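Local coordinates for universal stress protein (Archaeoglobus fulgidus, PDB 3LOQ) that binds AMP and belongs to the universal stress protein family, although its precise cellular role remains unestablished, at residues G133-E147 and M266-R279. Sequence-based numbering, arbitrary orientation.
With AMP (adenosine monophosphate), chain C; ACT (acetate ion), chain K.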
ATOM      1  N   GLY A 133      -3.583 -12.425  -1.217  1.00 32.81           N
ATOM      2  CA  GLY A 133      -2.304 -13.099  -1.015  1.00 32.81           C
ATOM      3  C   GLY A 133      -2.071 -14.295  -1.934  1.00 38.31           C
ATOM      4  O   GLY A 133      -1.358 -15.233  -1.576  1.00 42.17           O
ATOM      5  N   ALA A 134      -2.660 -14.261  -3.127  1.00 31.50           N
ATOM      6  CA  ALA A 134      -2.540 -15.379  -4.066  1.00 35.91           C
ATOM      7  C   ALA A 134      -1.088 -15.599  -4.474  1.00 34.34           C
ATOM      8  O   ALA A 134      -0.291 -14.651  -4.532  1.00 34.89           O
ATOM      9  CB  ALA A 134      -3.429 -15.142  -5.311  1.00 33.79           C
ATOM     10  N   SER A 135      -0.738 -16.848  -4.740  1.00 32.48           N
ATOM     11  CA  SER A 135       0.597 -17.171  -5.238  1.00 36.90           C
ATOM     12  C   SER A 135       0.808 -16.528  -6.606  1.00 35.13           C
ATOM     13  O   SER A 135      -0.162 -16.143  -7.274  1.00 36.03           O
ATOM     14  CB  SER A 135       0.737 -18.679  -5.387  1.00 37.20           C
ATOM     15  OG  SER A 135      -0.165 -19.115  -6.385  1.00 41.54           O
ATOM     16  N   LYS A 136       2.066 -16.426  -7.025  1.00 30.47           N
ATOM     17  CA  LYS A 136       2.377 -15.902  -8.354  1.00 35.72           C
ATOM     18  C   LYS A 136       1.496 -16.605  -9.396  1.00 37.05           C
ATOM     19  O   LYS A 136       0.865 -15.954 -10.227  1.00 36.03           O
ATOM     20  CB  LYS A 136       3.861 -16.105  -8.699  1.00 37.09           C
ATOM     21  CG  LYS A 136       4.851 -15.140  -8.005  1.00 28.44           C
ATOM     22  CD  LYS A 136       6.284 -15.602  -8.303  1.00 30.75           C
ATOM     23  CE  LYS A 136       7.347 -14.749  -7.583  1.00 32.82           C
ATOM     24  NZ  LYS A 136       6.946 -13.304  -7.535  1.00 40.99           N
ATOM     25  N   PHE A 137       1.439 -17.930  -9.322  1.00 38.90           N
ATOM     26  CA  PHE A 137       0.673 -18.728 -10.278  1.00 40.21           C
ATOM     27  C   PHE A 137      -0.792 -18.329 -10.309  1.00 43.31           C
ATOM     28  O   PHE A 137      -1.356 -18.116 -11.382  1.00 47.95           O
ATOM     29  CB  PHE A 137       0.815 -20.230  -9.981  1.00 37.55           C
ATOM     30  CG  PHE A 137      -0.252 -21.104 -10.640  1.00 39.71           C
ATOM     31  CD1 PHE A 137      -0.374 -21.166 -12.032  1.00 39.70           C
ATOM     32  CD2 PHE A 137      -1.104 -21.890  -9.868  1.00 37.61           C
ATOM     33  CE1 PHE A 137      -1.345 -21.998 -12.653  1.00 41.69           C
ATOM     34  CE2 PHE A 137      -2.090 -22.722 -10.470  1.00 40.37           C
ATOM     35  CZ  PHE A 137      -2.199 -22.781 -11.870  1.00 41.95           C
ATOM     36  N   LYS A 138      -1.414 -18.239  -9.137  1.00 39.91           N
ATOM     37  CA  LYS A 138      -2.819 -17.890  -9.075  1.00 33.00           C
ATOM     38  C   LYS A 138      -3.019 -16.451  -9.524  1.00 34.42           C
ATOM     39  O   LYS A 138      -4.022 -16.133 -10.139  1.00 31.87           O
ATOM     40  CB  LYS A 138      -3.385 -18.100  -7.663  1.00 38.78           C
ATOM     41  CG  LYS A 138      -3.600 -19.567  -7.283  1.00 35.79           C
ATOM     42  CD  LYS A 138      -4.633 -20.219  -8.162  1.00 35.06           C
ATOM     43  CE  LYS A 138      -4.818 -21.693  -7.813  1.00 37.05           C
ATOM     44  NZ  LYS A 138      -5.427 -21.871  -6.462  1.00 37.22           N
ATOM     45  N   LYS A 139      -2.079 -15.566  -9.206  1.00 34.57           N
ATOM     46  CA  LYS A 139      -2.196 -14.191  -9.690  1.00 37.80           C
ATOM     47  C   LYS A 139      -2.249 -14.179 -11.229  1.00 38.16           C
ATOM     48  O   LYS A 139      -3.063 -13.489 -11.846  1.00 35.78           O
ATOM     49  CB  LYS A 139      -1.039 -13.326  -9.174  1.00 33.91           C
ATOM     50  CG  LYS A 139      -1.205 -12.847  -7.737  1.00 34.69           C
ATOM     51  CD  LYS A 139      -0.220 -11.724  -7.414  1.00 38.74           C
ATOM     52  CE  LYS A 139      -0.338 -11.254  -5.968  1.00 33.88           C
ATOM     53  NZ  LYS A 139       0.392 -12.178  -5.069  1.00 37.25           N
ATOM     54  N   ILE A 140      -1.398 -14.976 -11.845  1.00 36.06           N
ATOM     55  CA  ILE A 140      -1.338 -15.019 -13.291  1.00 39.25           C
ATOM     56  C   ILE A 140      -2.554 -15.721 -13.857  1.00 41.48           C
ATOM     57  O   ILE A 140      -3.193 -15.227 -14.783  1.00 47.48           O
ATOM     58  CB  ILE A 140      -0.034 -15.683 -13.754  1.00 38.59           C
ATOM     59  CG1 ILE A 140       1.137 -14.749 -13.433  1.00 35.51           C
ATOM     60  CG2 ILE A 140      -0.091 -16.024 -15.234  1.00 38.47           C
ATOM     61  CD1 ILE A 140       2.443 -15.486 -13.128  1.00 41.99           C
ATOM     62  N   LEU A 141      -2.899 -16.861 -13.276  1.00 39.31           N
ATOM     63  CA  LEU A 141      -4.023 -17.640 -13.769  1.00 39.38           C
ATOM     64  C   LEU A 141      -5.367 -16.909 -13.659  1.00 46.19           C
ATOM     65  O   LEU A 141      -6.207 -16.999 -14.565  1.00 48.66           O
ATOM     66  CB  LEU A 141      -4.117 -18.981 -13.029  1.00 39.50           C
ATOM     67  CG  LEU A 141      -5.211 -19.924 -13.555  1.00 42.62           C
ATOM     68  CD1 LEU A 141      -4.858 -20.442 -14.957  1.00 40.18           C
ATOM     69  CD2 LEU A 141      -5.466 -21.078 -12.593  1.00 42.69           C
ATOM     70  N   LEU A 142      -5.591 -16.216 -12.543  1.00 41.09           N
ATOM     71  CA  LEU A 142      -6.949 -15.765 -12.215  1.00 43.83           C
ATOM     72  C   LEU A 142      -7.091 -14.258 -12.195  1.00 40.36           C
ATOM     73  O   LEU A 142      -8.199 -13.733 -12.130  1.00 45.19           O
ATOM     74  CB  LEU A 142      -7.439 -16.367 -10.887  1.00 38.46           C
ATOM     75  CG  LEU A 142      -7.583 -17.893 -10.860  1.00 47.93           C
ATOM     76  CD1 LEU A 142      -8.061 -18.394  -9.493  1.00 47.54           C
ATOM     77  CD2 LEU A 142      -8.548 -18.336 -11.953  1.00 47.27           C
ATOM     78  N   GLY A 143      -5.969 -13.562 -12.262  1.00 36.79           N
ATOM     79  CA  GLY A 143      -6.000 -12.116 -12.203  1.00 32.50           C
ATOM     80  C   GLY A 143      -5.687 -11.620 -10.798  1.00 42.81           C
ATOM     81  O   GLY A 143      -5.903 -12.325  -9.801  1.00 46.54           O
ATOM     82  N   SER A 144      -5.167 -10.402 -10.724  1.00 34.39           N
ATOM     83  CA  SER A 144      -4.839  -9.773  -9.458  1.00 31.97           C
ATOM     84  C   SER A 144      -5.082  -8.290  -9.623  1.00 36.32           C
ATOM     85  O   SER A 144      -4.337  -7.608 -10.343  1.00 35.58           O
ATOM     86  CB  SER A 144      -3.374 -10.007  -9.109  1.00 26.96           C
ATOM     87  OG  SER A 144      -3.034  -9.322  -7.911  1.00 36.73           O
ATOM     88  N   VAL A 145      -6.146  -7.807  -8.991  1.00 33.30           N
ATOM     89  CA  VAL A 145      -6.485  -6.393  -9.007  1.00 34.82           C
ATOM     90  C   VAL A 145      -5.421  -5.584  -8.283  1.00 37.43           C
ATOM     91  O   VAL A 145      -5.072  -4.486  -8.724  1.00 40.54           O
ATOM     92  CB  VAL A 145      -7.879  -6.134  -8.394  1.00 39.45           C
ATOM     93  CG1 VAL A 145      -8.170  -4.642  -8.326  1.00 29.30           C
ATOM     94  CG2 VAL A 145      -8.957  -6.861  -9.228  1.00 33.39           C
ATOM     95  N   SER A 146      -4.866  -6.140  -7.209  1.00 35.18           N
ATOM     96  CA  SER A 146      -3.872  -5.400  -6.439  1.00 31.77           C
ATOM     97  C   SER A 146      -2.579  -5.252  -7.235  1.00 33.25           C
ATOM     98  O   SER A 146      -1.965  -4.182  -7.225  1.00 35.66           O
ATOM     99  CB  SER A 146      -3.627  -6.019  -5.047  1.00 34.81           C
ATOM    100  OG  SER A 146      -2.936  -7.259  -5.108  1.00 34.87           O
ATOM    101  N   GLU A 147      -2.172  -6.295  -7.953  1.00 33.02           N
ATOM    102  CA  GLU A 147      -0.988  -6.158  -8.806  1.00 36.07           C
ATOM    103  C   GLU A 147      -1.208  -5.179  -9.964  1.00 37.33           C
ATOM    104  O   GLU A 147      -0.326  -4.387 -10.289  1.00 39.74           O
ATOM    105  CB  GLU A 147      -0.491  -7.515  -9.313  1.00 40.38           C
ATOM    106  CG  GLU A 147       0.257  -8.315  -8.246  1.00 51.52           C
ATOM    107  CD  GLU A 147       1.531  -7.628  -7.749  1.00 52.98           C
ATOM    108  OE1 GLU A 147       2.401  -7.315  -8.599  1.00 50.27           O
ATOM    109  OE2 GLU A 147       1.666  -7.421  -6.509  1.00 53.67           O
HETATM  110  N   MSE A 266       2.607  -8.823 -15.897  1.00 47.14           N
HETATM  111  CA  MSE A 266       3.172 -10.175 -15.911  1.00 49.95           C
HETATM  112  C   MSE A 266       4.568 -10.200 -15.328  1.00 48.10           C
HETATM  113  O   MSE A 266       4.904 -11.040 -14.494  1.00 49.09           O
HETATM  114  CB  MSE A 266       3.264 -10.702 -17.347  1.00 51.25           C
HETATM  115  CG  MSE A 266       4.038 -12.021 -17.467  1.00 50.03           C
HETATM  116 SE   MSE A 266       3.114 -13.433 -16.463  0.80 67.99          SE
HETATM  117  CE  MSE A 266       1.378 -13.380 -17.366  1.00 47.00           C
ATOM    118  N   THR A 267       5.391  -9.287 -15.813  1.00 47.86           N
ATOM    119  CA  THR A 267       6.785  -9.206 -15.429  1.00 44.53           C
ATOM    120  C   THR A 267       6.913  -8.814 -13.952  1.00 42.11           C
ATOM    121  O   THR A 267       7.802  -9.265 -13.230  1.00 40.95           O
ATOM    122  CB  THR A 267       7.461  -8.175 -16.328  1.00 52.20           C
ATOM    123  OG1 THR A 267       7.898  -8.838 -17.522  1.00 64.24           O
ATOM    124  CG2 THR A 267       8.623  -7.536 -15.644  1.00 53.80           C
HETATM  125  N   MSE A 268       6.007  -7.971 -13.499  1.00 34.97           N
HETATM  126  CA  MSE A 268       6.053  -7.548 -12.114  1.00 38.76           C
HETATM  127  C   MSE A 268       5.744  -8.741 -11.214  1.00 40.09           C
HETATM  128  O   MSE A 268       6.449  -8.990 -10.231  1.00 32.70           O
HETATM  129  CB  MSE A 268       5.051  -6.424 -11.881  1.00 36.65           C
HETATM  130  CG  MSE A 268       5.206  -5.748 -10.526  1.00 45.78           C
HETATM  131 SE   MSE A 268       3.728  -4.525 -10.185  0.80 54.03          SE
HETATM  132  CE  MSE A 268       4.798  -2.958  -9.706  1.00 53.42           C
ATOM    133  N   ILE A 269       4.702  -9.490 -11.572  1.00 37.56           N
ATOM    134  CA  ILE A 269       4.267 -10.642 -10.778  1.00 38.77           C
ATOM    135  C   ILE A 269       5.352 -11.703 -10.708  1.00 43.41           C
ATOM    136  O   ILE A 269       5.653 -12.238  -9.639  1.00 47.95           O
ATOM    137  CB  ILE A 269       2.999 -11.282 -11.369  1.00 31.96           C
ATOM    138  CG1 ILE A 269       1.799 -10.386 -11.106  1.00 32.36           C
ATOM    139  CG2 ILE A 269       2.759 -12.635 -10.755  1.00 36.00           C
ATOM    140  CD1 ILE A 269       0.639 -10.609 -12.078  1.00 31.00           C
ATOM    141  N   LEU A 270       5.943 -11.983 -11.863  1.00 38.33           N
ATOM    142  CA  LEU A 270       6.904 -13.061 -12.016  1.00 46.16           C
ATOM    143  C   LEU A 270       8.167 -12.784 -11.224  1.00 52.59           C
ATOM    144  O   LEU A 270       8.671 -13.662 -10.517  1.00 51.26           O
ATOM    145  CB  LEU A 270       7.265 -13.217 -13.494  1.00 46.96           C
ATOM    146  CG  LEU A 270       7.052 -14.547 -14.211  1.00 52.07           C
ATOM    147  CD1 LEU A 270       6.123 -15.447 -13.444  1.00 51.91           C
ATOM    148  CD2 LEU A 270       6.524 -14.293 -15.611  1.00 50.35           C
ATOM    149  N   GLY A 271       8.690 -11.565 -11.336  1.00 45.82           N
ATOM    150  CA  GLY A 271      10.006 -11.308 -10.787  1.00 45.11           C
ATOM    151  C   GLY A 271      10.237 -10.047  -9.969  1.00 47.38           C
ATOM    152  O   GLY A 271      11.376  -9.745  -9.644  1.00 49.62           O
ATOM    153  N   SER A 272       9.201  -9.295  -9.629  1.00 43.94           N
ATOM    154  CA  SER A 272       9.469  -8.082  -8.860  1.00 44.51           C
ATOM    155  C   SER A 272       9.741  -8.391  -7.386  1.00 44.10           C
ATOM    156  O   SER A 272       9.269  -9.384  -6.842  1.00 49.16           O
ATOM    157  CB  SER A 272       8.350  -7.044  -9.007  1.00 43.84           C
ATOM    158  OG  SER A 272       7.232  -7.330  -8.182  1.00 42.45           O
ATOM    159  N   THR A 273      10.521  -7.530  -6.758  1.00 35.43           N
ATOM    160  CA  THR A 273      10.812  -7.615  -5.336  1.00 38.09           C
ATOM    161  C   THR A 273       9.551  -7.318  -4.529  1.00 36.81           C
ATOM    162  O   THR A 273       9.317  -7.913  -3.488  1.00 33.85           O
ATOM    163  CB  THR A 273      11.915  -6.609  -4.986  1.00 38.23           C
ATOM    164  OG1 THR A 273      13.126  -7.034  -5.616  1.00 45.93           O
ATOM    165  CG2 THR A 273      12.141  -6.505  -3.495  1.00 36.39           C
ATOM    166  N   SER A 274       8.742  -6.391  -5.028  1.00 36.54           N
ATOM    167  CA  SER A 274       7.538  -5.971  -4.337  1.00 34.35           C
ATOM    168  C   SER A 274       6.470  -7.070  -4.283  1.00 39.12           C
ATOM    169  O   SER A 274       5.773  -7.202  -3.283  1.00 39.69           O
ATOM    170  CB  SER A 274       6.957  -4.726  -5.008  1.00 38.38           C
ATOM    171  OG  SER A 274       6.460  -5.050  -6.296  1.00 41.78           O
ATOM    172  N   GLU A 275       6.312  -7.847  -5.351  1.00 36.30           N
ATOM    173  CA  GLU A 275       5.283  -8.878  -5.321  1.00 36.86           C
ATOM    174  C   GLU A 275       5.604  -9.899  -4.223  1.00 42.24           C
ATOM    175  O   GLU A 275       4.726 -10.269  -3.434  1.00 40.94           O
ATOM    176  CB  GLU A 275       5.096  -9.575  -6.681  1.00 39.39           C
ATOM    177  CG  GLU A 275       3.848 -10.504  -6.720  1.00 26.57           C
ATOM    178  CD  GLU A 275       4.072 -11.837  -5.999  1.00 34.47           C
ATOM    179  OE1 GLU A 275       5.249 -12.245  -5.858  1.00 31.68           O
ATOM    180  OE2 GLU A 275       3.081 -12.477  -5.577  1.00 37.07           O
ATOM    181  N   SER A 276       6.859 -10.347  -4.173  1.00 38.84           N
ATOM    182  CA  SER A 276       7.270 -11.281  -3.134  1.00 42.77           C
ATOM    183  C   SER A 276       7.162 -10.695  -1.720  1.00 43.51           C
ATOM    184  O   SER A 276       6.651 -11.343  -0.804  1.00 49.40           O
ATOM    185  CB  SER A 276       8.691 -11.768  -3.390  1.00 40.57           C
ATOM    186  OG  SER A 276       8.752 -12.451  -4.615  1.00 45.70           O
ATOM    187  N   VAL A 277       7.666  -9.483  -1.532  1.00 37.49           N
ATOM    188  CA  VAL A 277       7.610  -8.863  -0.219  1.00 36.72           C
ATOM    189  C   VAL A 277       6.162  -8.728   0.224  1.00 37.98           C
ATOM    190  O   VAL A 277       5.794  -9.147   1.326  1.00 37.11           O
ATOM    191  CB  VAL A 277       8.311  -7.483  -0.200  1.00 33.76           C
ATOM    192  CG1 VAL A 277       7.922  -6.669   1.063  1.00 28.68           C
ATOM    193  CG2 VAL A 277       9.811  -7.672  -0.288  1.00 28.83           C
ATOM    194  N   ILE A 278       5.345  -8.145  -0.642  1.00 32.47           N
ATOM    195  CA  ILE A 278       3.950  -7.907  -0.326  1.00 33.47           C
ATOM    196  C   ILE A 278       3.222  -9.217  -0.009  1.00 38.92           C
ATOM    197  O   ILE A 278       2.415  -9.282   0.915  1.00 41.57           O
ATOM    198  CB  ILE A 278       3.243  -7.191  -1.493  1.00 33.91           C
ATOM    199  CG1 ILE A 278       3.789  -5.767  -1.651  1.00 34.67           C
ATOM    200  CG2 ILE A 278       1.724  -7.184  -1.289  1.00 30.83           C
ATOM    201  CD1 ILE A 278       3.338  -5.074  -2.898  1.00 32.43           C
ATOM    202  N   ARG A 279       3.532 -10.269  -0.750  1.00 32.15           N
ATOM    203  CA  ARG A 279       2.785 -11.513  -0.607  1.00 33.12           C
ATOM    204  C   ARG A 279       3.085 -12.223   0.709  1.00 38.35           C
ATOM    205  O   ARG A 279       2.181 -12.758   1.326  1.00 37.70           O
ATOM    206  CB  ARG A 279       3.088 -12.446  -1.764  1.00 39.87           C
ATOM    207  CG  ARG A 279       2.216 -13.696  -1.813  1.00 42.43           C
ATOM    208  CD  ARG A 279       2.533 -14.507  -3.085  1.00 41.68           C
ATOM    209  NE  ARG A 279       3.581 -15.464  -2.800  1.00 52.58           N
ATOM    210  CZ  ARG A 279       4.818 -15.418  -3.275  1.00 49.82           C
ATOM    211  NH1 ARG A 279       5.198 -14.464  -4.110  1.00 42.93           N
ATOM    212  NH2 ARG A 279       5.673 -16.357  -2.902  1.00 58.69           N
TER
HETATM  213  P   AMP C 271      -6.169  -9.206  -5.565  1.00 38.57           P
HETATM  214  O1P AMP C 271      -4.747  -8.891  -5.954  1.00 42.00           O
HETATM  215  O2P AMP C 271      -7.186  -9.244  -6.691  1.00 44.35           O
HETATM  216  O3P AMP C 271      -6.280 -10.355  -4.592  1.00 43.75           O
HETATM  217  O5' AMP C 271      -6.615  -7.910  -4.713  1.00 39.07           O
HETATM  218  C5' AMP C 271      -7.896  -7.915  -4.091  1.00 28.68           C
HETATM  219  C4' AMP C 271      -8.278  -6.475  -3.872  1.00 34.28           C
HETATM  220  O4' AMP C 271      -8.589  -5.858  -5.123  1.00 41.89           O
HETATM  221  C3' AMP C 271      -9.560  -6.355  -3.092  1.00 42.36           C
HETATM  222  O3' AMP C 271      -9.259  -6.372  -1.711  1.00 39.83           O
HETATM  223  C2' AMP C 271     -10.059  -4.996  -3.511  1.00 43.31           C
HETATM  224  O2' AMP C 271      -9.336  -4.040  -2.739  1.00 46.86           O
HETATM  225  C1' AMP C 271      -9.616  -4.878  -4.953  1.00 36.93           C
HETATM  226  N9  AMP C 271     -10.761  -5.241  -5.816  1.00 38.89           N
HETATM  227  C8  AMP C 271     -10.922  -6.422  -6.444  1.00 39.11           C
HETATM  228  N7  AMP C 271     -12.081  -6.441  -7.153  1.00 39.39           N
HETATM  229  C5  AMP C 271     -12.679  -5.244  -6.972  1.00 36.90           C
HETATM  230  C6  AMP C 271     -13.921  -4.600  -7.430  1.00 34.12           C
HETATM  231  N6  AMP C 271     -14.773  -5.254  -8.247  1.00 39.51           N
HETATM  232  N1  AMP C 271     -14.171  -3.347  -7.017  1.00 37.12           N
HETATM  233  C2  AMP C 271     -13.326  -2.681  -6.209  1.00 40.63           C
HETATM  234  N3  AMP C 271     -12.179  -3.201  -5.757  1.00 38.95           N
HETATM  235  C4  AMP C 271     -11.804  -4.454  -6.103  1.00 38.33           C
HETATM  236  C   ACT K 279       9.792  -3.667  -6.895  1.00 85.69           C
HETATM  237  O   ACT K 279      10.417  -4.711  -7.217  1.00 83.79           O
HETATM  238  OXT ACT K 279       8.714  -3.449  -7.530  1.00 83.13           O
HETATM  239  CH3 ACT K 279      10.326  -2.749  -5.814  1.00 83.38           C
HETATM  240  O   HOH W   1       4.110  -5.830  -6.934  1.00 43.05           O
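Helix 136-142 runs nearly antiparallel to helix 266-271, at 161° with the axes 9.7 Å apart, and Lys136 meets Ile269 where the backbones draw together. Each segment is a short helix, a turn and the start of a second helix, and they come from the N- and C-terminal halves of one chain, each with universal stress protein family sequence, consistent with an interface between tandem Usp-type alpha/beta modules. It illustrates how a buried carboxylate can be satisfied across such a boundary. Lys136 projects into a hole formed by Leu270, Glu275, Ser276 and Arg279; its extended chain bends only at the last torsion (chi4 -37°), which turns NZ onto two acceptors. Lys136 NZ approaches Ile269 O almost straight down the carbonyl, at 2.7 Å. The other is Glu275 OE1, which Lys136 NZ meets at 2.6 Å from above the carboxylate plane, in a salt bridge. From the opposite direction Lys139 NZ takes the anti lone pair of Glu275 OE2 at 2.8 Å, while also donating to Ala134 O. Arg279 joins this network from Glu275's own helix, its guanidinium edge turned to the carboxylate. A methionine in place of Lys136 would probably leave Ile269 O without this donor and Glu275 OE1 without its cross-interface charge partner. Beside the ionic cluster, Ile269 is a knob among Lys136, Lys139, Ile140 and Glu147, its CG2 lying 3.7 Å from Ile140 CD1. Met266, a selenomethionine, crosses Ile140 at about a right angle and brings its CE to Ile140 CG2. The N-terminal end of helix 145-152 serves the nucleotide as well: Ser144 OG and Ser146 OG both donate to AMP O1P. One residue further, Glu147 OE1 accepts from a water at 2.8 Å, and that same water lies 2.6 Å from Ser274 OG.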